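Side-chain contacts in salmonella typhimurium DB7155 bacteriophage DET7 tailspike (Bacteriophage, PDB 2V5I), which probably binds and hydrolyses the O-antigen of Salmonella, serving the bacteriophage as its receptor-binding tailspike: residues G200-E205 against N215-G220; F258-G263 against Y273-R278. All coordinates share one frame; numbering follows the deposited sequence. Where two conformers were deposited one is given.

Contact 1: residues G200-E205 against N215-G220; sequences GIITFE and NYVIGG
Phe204 lays its ring against Asn215, and the two residues together contribute more than half of the 242 Å² buried between 200-205 and 215-220. Asn215 CB stands 3.5 Å from the centroid of the Phe204 ring and 14° off the ring normal, which places it over the face and qualifies as a CH-pi contact. The amide follows the same surface: its plane lies 6° from that of the ring, stacked, with Asn215 CG 3.6 Å from Phe204 CD1. Phe204 has CG anti to its own carbonyl carbon (chi1 -69°), which carries the ring across the gap between the strands, where CZ comes 3.6 Å from Tyr216 O at an oblique angle.

Val217 closes the other end. Its CG2, lying near the plane of the Phe204 ring, meets the edge at CE2 over 3.9 Å, and the same methyl touches Ile202 CG2 at 3.7 Å. The second branch works as well, since Val217 CG1 sits 3.8 Å from Ile202 CD1; the two aliphatic side chains thus meet tip to tip through two methyl pairs. Strands 202-205 and 216-218 run roughly antiparallel with axes 8.8 Å apart at closest, too far for backbone pairing, and the burial of all five touching residues places the contact in the interior.

Phe204 also stacks on Phe180, a residue of the neighbouring strand 176-181. Asn215 spends its polar end outside the pair: OD1 accepts from Cys186 N, while ND2 donates to Cys183 O and Asn235 OD1. Three bonds thus satisfy the buried amide and should restrict its rotation, so that it can lie flat on an aromatic face, while the cohesion between the segments themselves comes from dispersion and CH-pi contact.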
ATOM      1  N   GLY A 200     -18.801  18.201  15.179  1.00 11.55           N
ATOM      2  CA  GLY A 200     -18.248  17.234  14.253  1.00 10.41           C
ATOM      3  C   GLY A 200     -19.033  17.198  12.955  1.00 10.12           C
ATOM      4  O   GLY A 200     -20.257  17.429  12.944  1.00 10.35           O
ATOM      5  N   ILE A 201     -18.349  16.961  11.852  1.00  8.70           N
ATOM      6  CA  ILE A 201     -19.033  17.045  10.558  1.00  7.50           C
ATOM      7  C   ILE A 201     -19.988  15.901  10.343  1.00  9.41           C
ATOM      8  O   ILE A 201     -21.123  16.121   9.941  1.00  9.89           O
ATOM      9  CB  ILE A 201     -18.081  17.321   9.386  1.00  7.44           C
ATOM     10  CG1 ILE A 201     -17.198  18.524   9.710  1.00  8.38           C
ATOM     11  CG2 ILE A 201     -18.882  17.542   8.101  1.00  8.74           C
ATOM     12  CD1 ILE A 201     -16.219  18.959   8.681  1.00  9.58           C
ATOM     13  N   ILE A 202     -19.481  14.662  10.497  1.00  7.70           N
ATOM     14  CA  ILE A 202     -20.329  13.475  10.459  1.00  9.63           C
ATOM     15  C   ILE A 202     -20.140  12.721  11.770  1.00  8.51           C
ATOM     16  O   ILE A 202     -19.021  12.407  12.108  1.00 10.69           O
ATOM     17  CB  ILE A 202     -19.955  12.560   9.271  1.00  9.99           C
ATOM     18  CG1 ILE A 202     -19.987  13.374   7.938  1.00 10.53           C
ATOM     19  CG2 ILE A 202     -20.884  11.340   9.229  1.00 10.60           C
ATOM     20  CD1 ILE A 202     -19.280  12.737   6.745  1.00 12.44           C
ATOM     21  N   THR A 203     -21.242  12.439  12.470  1.00  8.43           N
ATOM     22  CA  THR A 203     -21.180  11.811  13.781  1.00  9.42           C
ATOM     23  C   THR A 203     -22.206  10.683  13.882  1.00  8.86           C
ATOM     24  O   THR A 203     -23.344  10.845  13.484  1.00  8.70           O
ATOM     25  CB  THR A 203     -21.571  12.863  14.876  1.00 10.40           C
ATOM     26  OG1 THR A 203     -20.674  13.965  14.832  1.00 11.03           O
ATOM     27  CG2 THR A 203     -21.574  12.233  16.263  1.00 10.26           C
ATOM     28  N   PHE A 204     -21.746   9.515  14.318  1.00  8.01           N
ATOM     29  CA  PHE A 204     -22.637   8.440  14.720  1.00  9.21           C
ATOM     30  C   PHE A 204     -22.570   8.328  16.234  1.00 10.87           C
ATOM     31  O   PHE A 204     -21.551   7.885  16.776  1.00 11.00           O
ATOM     32  CB  PHE A 204     -22.154   7.127  14.055  1.00  9.13           C
ATOM     33  CG  PHE A 204     -22.340   7.096  12.585  1.00  6.91           C
ATOM     34  CD1 PHE A 204     -23.567   6.931  12.041  1.00  8.52           C
ATOM     35  CD2 PHE A 204     -21.243   7.332  11.706  1.00  9.45           C
ATOM     36  CE1 PHE A 204     -23.738   6.913  10.604  1.00  9.31           C
ATOM     37  CE2 PHE A 204     -21.448   7.284  10.328  1.00  8.44           C
ATOM     38  CZ  PHE A 204     -22.671   7.131   9.809  1.00 10.11           C
ATOM     39  N   GLU A 205     -23.677   8.702  16.893  1.00  9.70           N
ATOM     40  CA  GLU A 205     -23.766   8.765  18.336  1.00  9.23           C
ATOM     41  C   GLU A 205     -24.732   7.651  18.796  1.00  9.90           C
ATOM     42  O   GLU A 205     -25.923   7.679  18.460  1.00 10.95           O
ATOM     43  CB  GLU A 205     -24.324  10.132  18.703  1.00 10.97           C
ATOM     44  CG  GLU A 205     -24.516  10.321  20.189  1.00 13.16           C
ATOM     45  CD  GLU A 205     -25.937   9.930  20.651  1.00 22.72           C
ATOM     46  OE1 GLU A 205     -26.950  10.628  20.313  1.00 22.95           O
ATOM     47  OE2 GLU A 205     -26.081   8.925  21.384  1.00 20.36           O
ATOM     48  N   ASN A 215     -22.278   1.309  10.795  1.00  8.79           N
ATOM     49  CA  ASN A 215     -22.326   2.725  10.407  1.00  8.43           C
ATOM     50  C   ASN A 215     -20.989   3.136   9.789  1.00  7.45           C
ATOM     51  O   ASN A 215     -19.922   2.892  10.390  1.00  9.16           O
ATOM     52  CB  ASN A 215     -22.569   3.609  11.667  1.00  7.08           C
ATOM     53  CG  ASN A 215     -23.957   3.385  12.287  1.00  8.36           C
ATOM     54  OD1 ASN A 215     -24.926   3.131  11.570  1.00  9.02           O
ATOM     55  ND2 ASN A 215     -24.047   3.465  13.605  1.00 10.96           N
ATOM     56  N   TYR A 216     -21.075   3.735   8.592  1.00  7.31           N
ATOM     57  CA  TYR A 216     -19.885   4.078   7.830  1.00  6.38           C
ATOM     58  C   TYR A 216     -19.940   5.433   7.195  1.00  8.56           C
ATOM     59  O   TYR A 216     -21.027   5.940   6.874  1.00  9.20           O
ATOM     60  CB  TYR A 216     -19.732   3.154   6.609  1.00  8.28           C
ATOM     61  CG  TYR A 216     -19.395   1.718   6.820  1.00  9.42           C
ATOM     62  CD1 TYR A 216     -20.399   0.809   7.058  1.00  8.94           C
ATOM     63  CD2 TYR A 216     -18.092   1.305   6.790  1.00 10.48           C
ATOM     64  CE1 TYR A 216     -20.096  -0.589   7.231  1.00  9.99           C
ATOM     65  CE2 TYR A 216     -17.767  -0.091   6.985  1.00  9.09           C
ATOM     66  CZ  TYR A 216     -18.806  -0.984   7.198  1.00 10.99           C
ATOM     67  OH  TYR A 216     -18.476  -2.343   7.356  1.00 12.49           O
ATOM     68  N   VAL A 217     -18.730   5.950   6.897  1.00  8.38           N
ATOM     69  CA  VAL A 217     -18.489   7.059   5.971  1.00  8.91           C
ATOM     70  C   VAL A 217     -17.590   6.457   4.893  1.00  7.24           C
ATOM     71  O   VAL A 217     -16.564   5.843   5.201  1.00  7.96           O
ATOM     72  CB  VAL A 217     -17.851   8.313   6.632  1.00  9.30           C
ATOM     73  CG1 VAL A 217     -17.808   9.417   5.624  1.00  9.33           C
ATOM     74  CG2 VAL A 217     -18.677   8.707   7.904  1.00 11.22           C
ATOM     75  N   ILE A 218     -18.100   6.466   3.646  1.00  8.05           N
ATOM     76  CA  ILE A 218     -17.427   5.839   2.496  1.00  8.88           C
ATOM     77  C   ILE A 218     -17.220   6.895   1.388  1.00  7.93           C
ATOM     78  O   ILE A 218     -18.195   7.462   0.894  1.00  8.03           O
ATOM     79  CB  ILE A 218     -18.100   4.599   1.987  0.60 11.17           C
ATOM     80  CG1 ILE A 218     -18.305   3.600   3.132  0.60 10.21           C
ATOM     81  CG2 ILE A 218     -17.222   3.917   0.937  0.60 11.41           C
ATOM     82  CD1 ILE A 218     -19.215   2.405   2.693  0.60  8.45           C
ATOM     83  N   GLY A 219     -15.989   7.142   1.026  1.00  9.70           N
ATOM     84  CA  GLY A 219     -15.666   8.077  -0.014  1.00  9.16           C
ATOM     85  C   GLY A 219     -15.878   9.541   0.354  1.00  9.06           C
ATOM     86  O   GLY A 219     -16.335   9.860   1.454  1.00 10.04           O
ATOM     87  N   GLY A 220     -15.456  10.399  -0.541  1.00  8.46           N
ATOM     88  CA  GLY A 220     -15.765  11.815  -0.412  1.00  7.72           C
ATOM     89  C   GLY A 220     -14.848  12.539   0.572  1.00  7.84           C
ATOM     90  O   GLY A 220     -13.780  12.044   0.900  1.00  8.70           O
TER

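Contact 2: residues F258-G263 against Y273-R278; sequences FKTYQG and YNLQFR
Thr260 and Phe277 supply the closest apolar contact between 258-263 and 273-278: Thr260 CG2 lies 3.6 Å from Phe277 CZ and 4.0 Å from Phe277 CE2. The methyl approaches the far end of the ring obliquely. With OG1 set between the backbone N and the carbonyl carbon, Thr260 turns CG2 toward the aromatic group, and its hydroxyl is hydrogen-bonded to Gly293 O. Two looser contacts flank this one. Thr260 CG2 is 4.4 Å from Leu275 CD1, and Phe258 CB is 4.5 Å from Phe277 CE1. Although the CB of Phe258 points at the opposing segment, its ring leads away to stack on Phe290, so the two phenylalanines of the contact do not pair as rings. The 137 Å² buried between the segments fits this sparse packing.

Between the segments the contact is apolar; polar groups bond within their own segment or to other parts of the chain. Arg278 grips Gln276 side-on, sending NE at 2.7 Å and NH2 at 3.0 Å to the single atom OE1. The N-H...O angle is 158° for NE but 136° for NH2, which makes the NE bond the straighter of the two. OE1 is only 1° out of the guanidinium plane, and both donors lie in the carbonyl plane of Gln276; this two-pronged grip should hold the guanidinium and the amide nearly coplanar. Gln276 NE2 donates to His241 O, and the same side chain packs on Arg221 of a second subunit.

Phe277 and Thr260 face each other from strands assigned to different parallel sheets. Apolar side chains meeting inside, between strands of two such sheets, are characteristic of the parallel beta-helix, right-handed as in the P22 tailspike family.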
ATOM      1  N   PHE A 258     -10.342  12.162  11.893  1.00  7.64           N
ATOM      2  CA  PHE A 258     -11.145  11.039  12.221  1.00  6.69           C
ATOM      3  C   PHE A 258     -10.919  10.643  13.679  1.00  6.97           C
ATOM      4  O   PHE A 258      -9.782  10.532  14.102  1.00  9.09           O
ATOM      5  CB  PHE A 258     -10.701   9.854  11.332  1.00  8.42           C
ATOM      6  CG  PHE A 258     -10.758  10.168   9.850  1.00  7.71           C
ATOM      7  CD1 PHE A 258     -11.934  10.123   9.139  1.00  9.50           C
ATOM      8  CD2 PHE A 258      -9.601  10.641   9.169  1.00  8.29           C
ATOM      9  CE1 PHE A 258     -11.985  10.464   7.783  1.00  9.27           C
ATOM     10  CE2 PHE A 258      -9.649  10.972   7.782  1.00  9.32           C
ATOM     11  CZ  PHE A 258     -10.829  10.924   7.120  1.00  7.69           C
ATOM     12  N   LYS A 259     -12.020  10.470  14.395  1.00  7.35           N
ATOM     13  CA  LYS A 259     -11.948  10.328  15.873  1.00  7.93           C
ATOM     14  C   LYS A 259     -12.869   9.254  16.416  1.00  9.00           C
ATOM     15  O   LYS A 259     -14.061   9.256  16.111  1.00  8.47           O
ATOM     16  CB  LYS A 259     -12.277  11.675  16.510  1.00 11.26           C
ATOM     17  CG  LYS A 259     -12.284  11.747  18.064  1.00 11.01           C
ATOM     18  CD  LYS A 259     -12.945  13.026  18.531  1.00 20.32           C
ATOM     19  CE  LYS A 259     -12.983  13.146  20.024  1.00 27.65           C
ATOM     20  NZ  LYS A 259     -13.506  14.532  20.363  1.00 28.47           N
ATOM     21  N   THR A 260     -12.275   8.368  17.226  1.00  7.74           N
ATOM     22  CA  THR A 260     -13.054   7.526  18.115  1.00  7.01           C
ATOM     23  C   THR A 260     -13.095   8.193  19.498  1.00  8.34           C
ATOM     24  O   THR A 260     -12.055   8.406  20.110  1.00  9.62           O
ATOM     25  CB  THR A 260     -12.399   6.105  18.219  1.00  9.03           C
ATOM     26  OG1 THR A 260     -11.039   6.186  18.582  1.00 10.32           O
ATOM     27  CG2 THR A 260     -12.473   5.385  16.889  1.00 10.68           C
ATOM     28  N   TYR A 261     -14.310   8.499  19.964  1.00  8.85           N
ATOM     29  CA  TYR A 261     -14.378   9.240  21.244  1.00 11.53           C
ATOM     30  C   TYR A 261     -13.758   8.475  22.357  1.00 12.46           C
ATOM     31  O   TYR A 261     -13.822   7.214  22.406  1.00 10.33           O
ATOM     32  CB  TYR A 261     -15.833   9.522  21.662  1.00 10.99           C
ATOM     33  CG  TYR A 261     -16.252  10.924  21.481  1.00 15.89           C
ATOM     34  CD1 TYR A 261     -16.539  11.382  20.216  1.00 24.81           C
ATOM     35  CD2 TYR A 261     -16.407  11.759  22.552  1.00 22.18           C
ATOM     36  CE1 TYR A 261     -16.963  12.657  20.007  1.00 31.71           C
ATOM     37  CE2 TYR A 261     -16.836  13.081  22.364  1.00 25.72           C
ATOM     38  CZ  TYR A 261     -17.106  13.507  21.092  1.00 28.21           C
ATOM     39  OH  TYR A 261     -17.540  14.796  20.824  1.00 39.34           O
ATOM     40  N   GLN A 262     -13.150   9.225  23.287  1.00 11.79           N
ATOM     41  CA  GLN A 262     -12.522   8.681  24.458  1.00 14.24           C
ATOM     42  C   GLN A 262     -13.366   8.957  25.685  1.00 15.03           C
ATOM     43  O   GLN A 262     -14.009  10.015  25.796  1.00 16.00           O
ATOM     44  CB  GLN A 262     -11.138   9.284  24.692  1.00 15.14           C
ATOM     45  CG  GLN A 262     -10.135   8.745  23.744  1.00 17.18           C
ATOM     46  CD  GLN A 262      -9.533   9.740  22.857  1.00 27.44           C
ATOM     47  OE1 GLN A 262      -8.979  10.716  23.336  1.00 34.82           O
ATOM     48  NE2 GLN A 262      -9.587   9.499  21.519  1.00 26.36           N
ATOM     49  N   GLY A 263     -13.342   8.033  26.616  1.00 12.18           N
ATOM     50  CA  GLY A 263     -13.969   8.222  27.917  1.00 12.25           C
ATOM     51  C   GLY A 263     -15.478   8.107  27.930  1.00 11.55           C
ATOM     52  O   GLY A 263     -16.088   7.375  27.141  1.00 10.67           O
ATOM     53  N   TYR A 273     -15.113   0.106  19.381  1.00  8.50           N
ATOM     54  CA  TYR A 273     -14.354  -1.128  19.188  1.00  6.25           C
ATOM     55  C   TYR A 273     -14.563  -1.640  17.744  1.00  5.58           C
ATOM     56  O   TYR A 273     -15.641  -1.462  17.216  1.00  6.85           O
ATOM     57  CB  TYR A 273     -14.878  -2.201  20.120  1.00  8.46           C
ATOM     58  CG  TYR A 273     -14.593  -1.990  21.610  1.00  8.49           C
ATOM     59  CD1 TYR A 273     -15.439  -1.221  22.371  1.00  8.46           C
ATOM     60  CD2 TYR A 273     -13.506  -2.583  22.188  1.00 10.41           C
ATOM     61  CE1 TYR A 273     -15.177  -1.019  23.768  1.00  9.73           C
ATOM     62  CE2 TYR A 273     -13.222  -2.396  23.523  1.00  8.04           C
ATOM     63  CZ  TYR A 273     -14.101  -1.635  24.302  1.00 11.40           C
ATOM     64  OH  TYR A 273     -13.790  -1.450  25.627  1.00 11.97           O
ATOM     65  N   ASN A 274     -13.515  -2.249  17.172  1.00  7.50           N
ATOM     66  CA  ASN A 274     -13.690  -3.073  15.963  1.00  7.36           C
ATOM     67  C   ASN A 274     -14.228  -2.272  14.797  1.00  6.83           C
ATOM     68  O   ASN A 274     -15.083  -2.766  14.035  1.00  9.26           O
ATOM     69  CB  ASN A 274     -14.652  -4.232  16.279  1.00  8.55           C
ATOM     70  CG  ASN A 274     -14.090  -5.234  17.279  1.00 10.53           C
ATOM     71  OD1 ASN A 274     -12.964  -5.777  17.123  1.00 12.25           O
ATOM     72  ND2 ASN A 274     -14.924  -5.562  18.301  1.00 10.25           N
ATOM     73  N   LEU A 275     -13.674  -1.087  14.575  1.00  8.78           N
ATOM     74  CA  LEU A 275     -14.064  -0.237  13.439  1.00  6.14           C
ATOM     75  C   LEU A 275     -12.930  -0.263  12.407  1.00  8.31           C
ATOM     76  O   LEU A 275     -11.780  -0.543  12.757  1.00 10.59           O
ATOM     77  CB  LEU A 275     -14.318   1.237  13.875  1.00  7.45           C
ATOM     78  CG  LEU A 275     -15.529   1.376  14.845  1.00  8.65           C
ATOM     79  CD1 LEU A 275     -15.617   2.872  15.151  1.00 10.25           C
ATOM     80  CD2 LEU A 275     -16.808   0.863  14.235  1.00 12.20           C
ATOM     81  N   GLN A 276     -13.277  -0.035  11.142  1.00  6.74           N
ATOM     82  CA  GLN A 276     -12.267   0.161  10.087  1.00  7.50           C
ATOM     83  C   GLN A 276     -11.836   1.584   9.903  1.00  6.85           C
ATOM     84  O   GLN A 276     -12.667   2.505   9.958  1.00  7.50           O
ATOM     85  CB  GLN A 276     -12.886  -0.299   8.759  1.00  8.03           C
ATOM     86  CG  GLN A 276     -13.246  -1.771   8.716  1.00  7.89           C
ATOM     87  CD  GLN A 276     -13.807  -2.112   7.374  1.00 10.31           C
ATOM     88  OE1 GLN A 276     -13.065  -1.997   6.385  1.00 12.81           O
ATOM     89  NE2 GLN A 276     -15.097  -2.472   7.295  1.00  9.57           N
ATOM     90  N   PHE A 277     -10.543   1.785   9.627  1.00  8.83           N
ATOM     91  CA  PHE A 277     -10.005   3.072   9.208  1.00  9.03           C
ATOM     92  C   PHE A 277      -9.052   2.738   8.072  1.00  8.86           C
ATOM     93  O   PHE A 277      -7.924   2.267   8.328  1.00  9.44           O
ATOM     94  CB  PHE A 277      -9.325   3.813  10.358  1.00  9.57           C
ATOM     95  CG  PHE A 277     -10.286   4.193  11.418  1.00  7.00           C
ATOM     96  CD1 PHE A 277     -11.001   5.364  11.304  1.00  8.81           C
ATOM     97  CD2 PHE A 277     -10.509   3.360  12.526  1.00 10.54           C
ATOM     98  CE1 PHE A 277     -11.971   5.679  12.285  1.00 13.00           C
ATOM     99  CE2 PHE A 277     -11.484   3.678  13.447  1.00  9.66           C
ATOM    100  CZ  PHE A 277     -12.209   4.826  13.307  1.00 13.05           C
ATOM    101  N   ARG A 278      -9.579   2.790   6.825  1.00  8.04           N
ATOM    102  CA  ARG A 278      -8.838   2.269   5.668  1.00  8.89           C
ATOM    103  C   ARG A 278      -8.955   3.173   4.446  1.00 10.05           C
ATOM    104  O   ARG A 278      -9.964   3.832   4.232  1.00  8.34           O
ATOM    105  CB  ARG A 278      -9.324   0.862   5.251  1.00 11.78           C
ATOM    106  CG  ARG A 278      -9.174  -0.210   6.309  1.00 12.45           C
ATOM    107  CD  ARG A 278      -9.317  -1.610   5.701  1.00 14.85           C
ATOM    108  NE  ARG A 278     -10.649  -1.787   5.143  1.00 13.50           N
ATOM    109  CZ  ARG A 278     -10.981  -1.869   3.847  1.00 13.92           C
ATOM    110  NH1 ARG A 278     -10.057  -1.810   2.882  1.00 16.32           N
ATOM    111  NH2 ARG A 278     -12.261  -1.977   3.484  1.00 15.06           N
TER

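From the N terminus, strand 202-205 comes first, and contact 1 closes a nine-residue excursion when the chain returns at 215-220. After turning a corner at 219, the chain runs through 230-233 and 244-246 before reaching 258-260; contact 2 then closes a second excursion of the same length at 273-278. The two loops follow in series, neither nested nor crossed. Each contact joins a strand of the series containing 202-205, 230-233 and 258-260 to one of the series containing 216-218, 244-246 and 276-278. Their centres are about 11 Å apart, and Tyr216 OH, hydrogen-bonded to Asn242 OD1, lies 3.4 Å from Gln276 NE2 in plain packing, linking them along the beta-helix.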